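PDB 3QLD: mandelate racemase/muconate lactonizing protein from Alicyclobacillus acidocaldarius LAA1, which belongs to the enolase superfamily, pairing an N-terminal capping domain with a C-terminal barrel of the TIM type. Local coordinates for residues Met292-Gly297 against Leu315-Tyr320; Arg250-Leu255 against Leu281-Val286. All coordinates share one frame; numbering follows the deposited sequence.

Contact 1 (Met292-Gly297 against Leu315-Tyr320)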
loop_
_atom_site.group_PDB
_atom_site.type_symbol
_atom_site.label_atom_id
_atom_site.label_comp_id
_atom_site.label_asym_id
_atom_site.label_seq_id
_atom_site.Cartn_x
_atom_site.Cartn_y
_atom_site.Cartn_z
HETATM N N MSE A 292 5.407 -0.584 -24.871
HETATM C CA MSE A 292 5.688 0.577 -24.043
HETATM C C MSE A 292 7.206 0.956 -24.020
HETATM O O MSE A 292 8.105 0.116 -24.295
HETATM C CB MSE A 292 5.165 0.275 -22.646
HETATM C CG MSE A 292 3.714 -0.098 -22.623
HETATM SE SE MSE A 292 2.988 -0.400 -20.812
HETATM C CE MSE A 292 3.331 1.385 -20.116
ATOM N N ALA A 293 7.484 2.231 -23.758
ATOM C CA ALA A 293 8.847 2.723 -23.592
ATOM C C ALA A 293 8.980 2.969 -22.086
ATOM O O ALA A 293 7.984 3.244 -21.407
ATOM C CB ALA A 293 9.007 4.057 -24.329
ATOM N N ALA A 294 10.204 2.855 -21.574
ATOM C CA ALA A 294 10.464 3.119 -20.150
ATOM C C ALA A 294 11.715 3.984 -20.003
ATOM O O ALA A 294 12.534 4.105 -20.953
ATOM C CB ALA A 294 10.541 1.789 -19.371
ATOM N N TRP A 295 11.839 4.648 -18.848
ATOM C CA TRP A 295 12.988 5.474 -18.525
ATOM C C TRP A 295 13.066 5.449 -17.019
ATOM O O TRP A 295 12.056 5.100 -16.340
ATOM C CB TRP A 295 12.805 6.899 -19.045
ATOM C CG TRP A 295 11.573 7.596 -18.609
ATOM C CD1 TRP A 295 10.323 7.445 -19.131
ATOM C CD2 TRP A 295 11.451 8.536 -17.536
ATOM N NE1 TRP A 295 9.419 8.263 -18.476
ATOM C CE2 TRP A 295 10.080 8.922 -17.468
ATOM C CE3 TRP A 295 12.356 9.065 -16.593
ATOM C CZ2 TRP A 295 9.594 9.837 -16.520
ATOM C CZ3 TRP A 295 11.882 10.002 -15.657
ATOM C CH2 TRP A 295 10.502 10.366 -15.609
ATOM N N VAL A 296 14.209 5.828 -16.467
ATOM C CA VAL A 296 14.372 5.810 -14.997
ATOM C C VAL A 296 14.167 7.174 -14.341
ATOM O O VAL A 296 14.818 8.181 -14.688
ATOM C CB VAL A 296 15.760 5.153 -14.576
ATOM C CG1 VAL A 296 16.088 5.375 -13.105
ATOM C CG2 VAL A 296 15.843 3.724 -14.934
ATOM N N GLY A 297 13.272 7.232 -13.322
ATOM C CA GLY A 297 12.950 8.508 -12.685
ATOM C C GLY A 297 13.758 8.638 -11.414
ATOM O O GLY A 297 14.443 7.691 -11.032
ATOM N N LEU A 315 19.626 -0.567 -18.793
ATOM C CA LEU A 315 18.940 -1.723 -19.343
ATOM C C LEU A 315 18.358 -1.422 -20.743
ATOM O O LEU A 315 18.106 -0.246 -21.079
ATOM C CB LEU A 315 17.899 -2.295 -18.367
ATOM C CG LEU A 315 18.501 -2.722 -17.026
ATOM C CD1 LEU A 315 17.383 -2.724 -15.953
ATOM C CD2 LEU A 315 19.236 -4.129 -17.090
ATOM N N PRO A 316 18.204 -2.477 -21.588
ATOM C CA PRO A 316 17.936 -2.201 -22.995
ATOM C C PRO A 316 16.698 -1.362 -23.281
ATOM O O PRO A 316 16.800 -0.461 -24.102
ATOM C CB PRO A 316 17.799 -3.602 -23.629
ATOM C CG PRO A 316 18.617 -4.472 -22.816
ATOM C CD PRO A 316 18.425 -3.926 -21.371
ATOM N N LEU A 317 15.564 -1.619 -22.608
ATOM C CA LEU A 317 14.324 -0.859 -22.917
ATOM C C LEU A 317 14.274 0.570 -22.380
ATOM O O LEU A 317 13.325 1.345 -22.675
ATOM C CB LEU A 317 13.069 -1.638 -22.511
ATOM C CG LEU A 317 11.682 -1.054 -22.887
ATOM C CD1 LEU A 317 11.195 -1.445 -24.321
ATOM C CD2 LEU A 317 10.663 -1.533 -21.896
HETATM N N MSE A 318 15.274 0.948 -21.591
HETATM C CA MSE A 318 15.337 2.286 -21.046
HETATM C C MSE A 318 15.686 3.280 -22.108
HETATM O O MSE A 318 16.788 3.830 -22.089
HETATM C CB MSE A 318 16.347 2.360 -19.905
HETATM C CG MSE A 318 16.046 1.361 -18.843
HETATM SE SE MSE A 318 14.327 1.853 -17.948
HETATM C CE MSE A 318 14.857 1.033 -16.233
ATOM N N ARG A 319 14.727 3.553 -22.990
ATOM C CA ARG A 319 14.956 4.291 -24.248
ATOM C C ARG A 319 14.963 5.817 -24.129
ATOM O O ARG A 319 15.503 6.525 -25.005
ATOM C CB ARG A 319 13.916 3.854 -25.314
ATOM C CG ARG A 319 14.194 2.468 -26.034
ATOM C CD ARG A 319 15.516 2.476 -26.842
ATOM N NE ARG A 319 15.445 3.323 -28.046
ATOM C CZ ARG A 319 16.479 3.956 -28.614
ATOM N NH1 ARG A 319 17.703 3.869 -28.088
ATOM N NH2 ARG A 319 16.278 4.693 -29.712
ATOM N N TYR A 320 14.368 6.347 -23.061
ATOM C CA TYR A 320 14.400 7.788 -22.840
ATOM C C TYR A 320 15.380 8.115 -21.697
ATOM O O TYR A 320 15.873 7.198 -20.972
ATOM C CB TYR A 320 13.007 8.362 -22.526
ATOM C CG TYR A 320 11.926 8.071 -23.586
ATOM C CD1 TYR A 320 12.251 7.935 -24.952
ATOM C CD2 TYR A 320 10.561 7.970 -23.214
ATOM C CE1 TYR A 320 11.251 7.684 -25.930
ATOM C CE2 TYR A 320 9.562 7.730 -24.177
ATOM C CZ TYR A 320 9.915 7.592 -25.530
ATOM O OH TYR A 320 8.919 7.353 -26.468
HETATM O O HOH W 1 16.251 6.352 -18.452
#
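The side chains of W295 and Y320 lie roughly perpendicular, and W295 CD1 comes to the edge of the phenol ring, near its plane, 4.1 Å from Y320 CD2. Seen from the indole, that CD2 lies oblique to the ring. This is an apolar touch, and the indole finds its stacking partner in F219 and a cation-pi partner in R167. Closer to the backbone, W295 CB and Y320 CB abut at 3.8 Å. W295 CG sits between its own backbone N and carbonyl carbon (chi1 55°), which carries the indole away from 315-320 and leaves CB and CD1 to do the touching. The methyl of A293 reaches Y320 CE2 obliquely at 3.7 Å.

Further along the strand, A294 CB packs against SE of selenomethionine M318 at 4.0 Å and, more loosely, against L317 CD2. L317 CG stands anti to its backbone N (chi1 -174°), which brings the isobutyl group to the start of the strand, CD1 lying 3.5 Å from the carbonyl O of M292, the residue before it.

The polar links are few. A294 O receives a weak, bent bond from R319 N (3.0 Å, 122° at the hydrogen) and a CA-H...O contact from M318, the centre of an inverse gamma turn. One water accepts from V296 N and donates to Y320 O, bridging the two backbones.

A294 N is buried without a partner. Strand 293-296 pairs with 266-269 along its other edge, so here, on the evidence of one weak direct bond and one water bridge, cohesion probably comes mostly from apolar packing.

Contact 2 (Arg250-Leu255 against Leu281-Val286). With SO4 (sulfate ion), chain C.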
loop_
_atom_site.group_PDB
_atom_site.type_symbol
_atom_site.label_atom_id
_atom_site.label_comp_id
_atom_site.label_asym_id
_atom_site.label_seq_id
_atom_site.Cartn_x
_atom_site.Cartn_y
_atom_site.Cartn_z
ATOM N N ARG A 250 2.845 0.335 -9.240
ATOM C CA ARG A 250 3.688 -0.086 -8.108
ATOM C C ARG A 250 4.139 -1.531 -8.199
ATOM O O ARG A 250 4.854 -1.983 -7.310
ATOM C CB ARG A 250 2.910 0.025 -6.773
ATOM C CG ARG A 250 2.046 1.243 -6.534
ATOM C CD ARG A 250 2.908 2.429 -6.062
ATOM N NE ARG A 250 2.265 3.529 -5.294
ATOM C CZ ARG A 250 0.997 4.001 -5.349
ATOM N NH1 ARG A 250 0.051 3.474 -6.143
ATOM N NH2 ARG A 250 0.669 5.055 -4.576
ATOM N N SER A 251 3.652 -2.284 -9.174
ATOM C CA SER A 251 3.923 -3.714 -9.272
ATOM C C SER A 251 3.835 -4.119 -10.713
ATOM O O SER A 251 3.221 -3.416 -11.520
ATOM C CB SER A 251 2.882 -4.535 -8.514
ATOM O OG SER A 251 1.609 -4.532 -9.176
ATOM N N VAL A 252 4.422 -5.270 -11.024
ATOM C CA VAL A 252 4.302 -5.891 -12.359
ATOM C C VAL A 252 2.847 -6.235 -12.719
ATOM O O VAL A 252 2.450 -6.073 -13.857
ATOM C CB VAL A 252 5.263 -7.118 -12.528
ATOM C CG1 VAL A 252 5.312 -7.620 -13.989
ATOM C CG2 VAL A 252 6.688 -6.731 -12.118
ATOM N N ARG A 253 2.028 -6.671 -11.759
ATOM C CA ARG A 253 0.599 -6.910 -12.052
ATOM C C ARG A 253 -0.187 -5.618 -12.418
ATOM O O ARG A 253 -1.066 -5.648 -13.275
ATOM C CB ARG A 253 -0.100 -7.598 -10.886
ATOM C CG ARG A 253 0.246 -9.108 -10.778
ATOM C CD ARG A 253 -0.070 -9.669 -9.370
ATOM N NE ARG A 253 0.810 -9.040 -8.388
ATOM C CZ ARG A 253 0.575 -8.927 -7.081
ATOM N NH1 ARG A 253 -0.535 -9.404 -6.525
ATOM N NH2 ARG A 253 1.474 -8.316 -6.326
ATOM N N GLU A 254 0.115 -4.514 -11.754
ATOM C CA GLU A 254 -0.523 -3.234 -12.109
ATOM C C GLU A 254 -0.110 -2.793 -13.522
ATOM O O GLU A 254 -0.864 -2.185 -14.242
ATOM C CB GLU A 254 -0.144 -2.156 -11.115
ATOM C CG GLU A 254 -1.243 -1.864 -10.029
ATOM C CD GLU A 254 -0.904 -0.611 -9.193
ATOM O OE1 GLU A 254 0.212 -0.562 -8.618
ATOM O OE2 GLU A 254 -1.753 0.324 -9.119
ATOM N N LEU A 255 1.127 -3.072 -13.868
ATOM C CA LEU A 255 1.652 -2.810 -15.213
ATOM C C LEU A 255 0.923 -3.682 -16.205
ATOM O O LEU A 255 0.561 -3.202 -17.247
ATOM C CB LEU A 255 3.160 -3.084 -15.304
ATOM C CG LEU A 255 3.792 -2.744 -16.697
ATOM C CD1 LEU A 255 3.676 -1.267 -17.009
ATOM C CD2 LEU A 255 5.266 -3.128 -16.693
ATOM N N LEU A 281 13.482 -5.866 -13.759
ATOM C CA LEU A 281 13.659 -6.717 -14.995
ATOM C C LEU A 281 12.326 -7.310 -15.451
ATOM O O LEU A 281 12.062 -7.324 -16.659
ATOM C CB LEU A 281 14.687 -7.853 -14.765
ATOM C CG LEU A 281 16.093 -7.289 -14.504
ATOM C CD1 LEU A 281 17.090 -8.374 -14.039
ATOM C CD2 LEU A 281 16.599 -6.521 -15.686
ATOM N N ARG A 282 11.519 -7.834 -14.515
ATOM C CA ARG A 282 10.161 -8.315 -14.857
ATOM C C ARG A 282 9.232 -7.260 -15.437
ATOM O O ARG A 282 8.495 -7.561 -16.391
ATOM C CB ARG A 282 9.461 -9.021 -13.712
ATOM C CG ARG A 282 10.141 -10.321 -13.316
ATOM C CD ARG A 282 9.417 -11.093 -12.246
ATOM N NE ARG A 282 9.451 -10.404 -10.945
ATOM C CZ ARG A 282 8.370 -9.872 -10.387
ATOM N NH1 ARG A 282 8.453 -9.248 -9.215
ATOM N NH2 ARG A 282 7.189 -9.997 -10.997
ATOM N N ALA A 283 9.270 -6.035 -14.898
ATOM C CA ALA A 283 8.518 -4.907 -15.461
ATOM C C ALA A 283 8.958 -4.544 -16.874
ATOM O O ALA A 283 8.127 -4.188 -17.730
ATOM C CB ALA A 283 8.634 -3.628 -14.575
ATOM N N LEU A 284 10.267 -4.580 -17.128
ATOM C CA LEU A 284 10.741 -4.228 -18.456
ATOM C C LEU A 284 10.307 -5.289 -19.506
ATOM O O LEU A 284 10.040 -4.943 -20.649
ATOM C CB LEU A 284 12.260 -4.067 -18.462
ATOM C CG LEU A 284 12.791 -2.864 -17.695
ATOM C CD1 LEU A 284 14.306 -2.671 -17.883
ATOM C CD2 LEU A 284 12.027 -1.580 -18.071
ATOM N N ASP A 285 10.272 -6.553 -19.101
ATOM C CA ASP A 285 9.793 -7.649 -19.967
ATOM C C ASP A 285 8.391 -7.333 -20.405
ATOM O O ASP A 285 8.087 -7.346 -21.599
ATOM C CB ASP A 285 9.757 -9.003 -19.234
ATOM C CG ASP A 285 11.068 -9.729 -19.333
ATOM O OD1 ASP A 285 11.913 -9.287 -20.140
ATOM O OD2 ASP A 285 11.285 -10.733 -18.603
ATOM N N VAL A 286 7.539 -7.090 -19.419
ATOM C CA VAL A 286 6.124 -6.828 -19.683
ATOM C C VAL A 286 5.914 -5.536 -20.467
ATOM O O VAL A 286 5.038 -5.501 -21.361
ATOM C CB VAL A 286 5.246 -6.839 -18.382
ATOM C CG1 VAL A 286 3.755 -6.374 -18.682
ATOM C CG2 VAL A 286 5.214 -8.228 -17.744
HETATM S S SO4 C . 4.581 -8.357 -8.876
HETATM O O1 SO4 C . 4.462 -8.633 -7.446
HETATM O O2 SO4 C . 5.502 -7.245 -9.083
HETATM O O3 SO4 C . 5.168 -9.496 -9.577
HETATM O O4 SO4 C . 3.232 -8.086 -9.382
#
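V252 is the main bump of this contact: its two methyls enter the groove between R282, A283 and V286 on the facing helix. With CG1 anti to the backbone N (chi1 -170°), the branches divide the work. CG1 meets V286 CG2 at 3.8 Å, while CG2 lies over one face of the R282 guanidinium, 3.5 Å from NH2, and also touches A283, whose N is its nearest atom there. The R282 chain runs roughly perpendicular to V252.

One turn on, L255 CD2 sits against the backbone of the small A283, 3.2 Å from A283 O, and lies 4.0 Å from A283 CB. L255 and V286 run antiparallel alongside one another, the V286 CB lying 4.1 Å from that same CD2. The small side chain of A283 lets the backbones approach, as its CA is 5.3 Å from that of V252.

A sulfate, probably from the crystallisation liquor, sits at the N-terminal end of helix 252-261. V252 N and R253 N donate to its O2 and O4, and R253 NE adds a nearly straight bond to O4 (2.8 Å, 176°), with the oxygen in the guanidinium plane. From the facing helix R282 NH2 donates to O3 over a very short distance whose exact length is doubtful. The anion thus joins both segments, and the N-terminal backbone amides of the helix probably add to its attraction. S251, the N-cap, takes E254 N on its OG at 3.0 Å.

Around this core, L255 touches M292 and, on strand 266-269, L267, while L284, on the far side of helix 277-289, packs on V269. The contact therefore joins two neighbouring helices of the barrel's outer layer, which lie side by side outside strand 266-269 and both touch it.

In the fold
Followed from the N terminus, the chain first meets contact 2, which closes 25 intervening residues: the rest of helix 252-261, strand 266-269, helix 271-274 and the start of helix 277-289. Contact 1 opens only afterwards, at strand 293-296, and closes on the loop beyond helix 303-313. The two loops run in series, neither enclosing nor crossing the other, with centres 13 Å apart. Helix 277-289 joins them: it leads directly into strand 293-296, and its L284 packs on A294 and L315, while L281 also meets L315. Contact 2 thus ties helix to helix outside the barrel, and contact 1 ties the barrel's last parallel strand to the following loop.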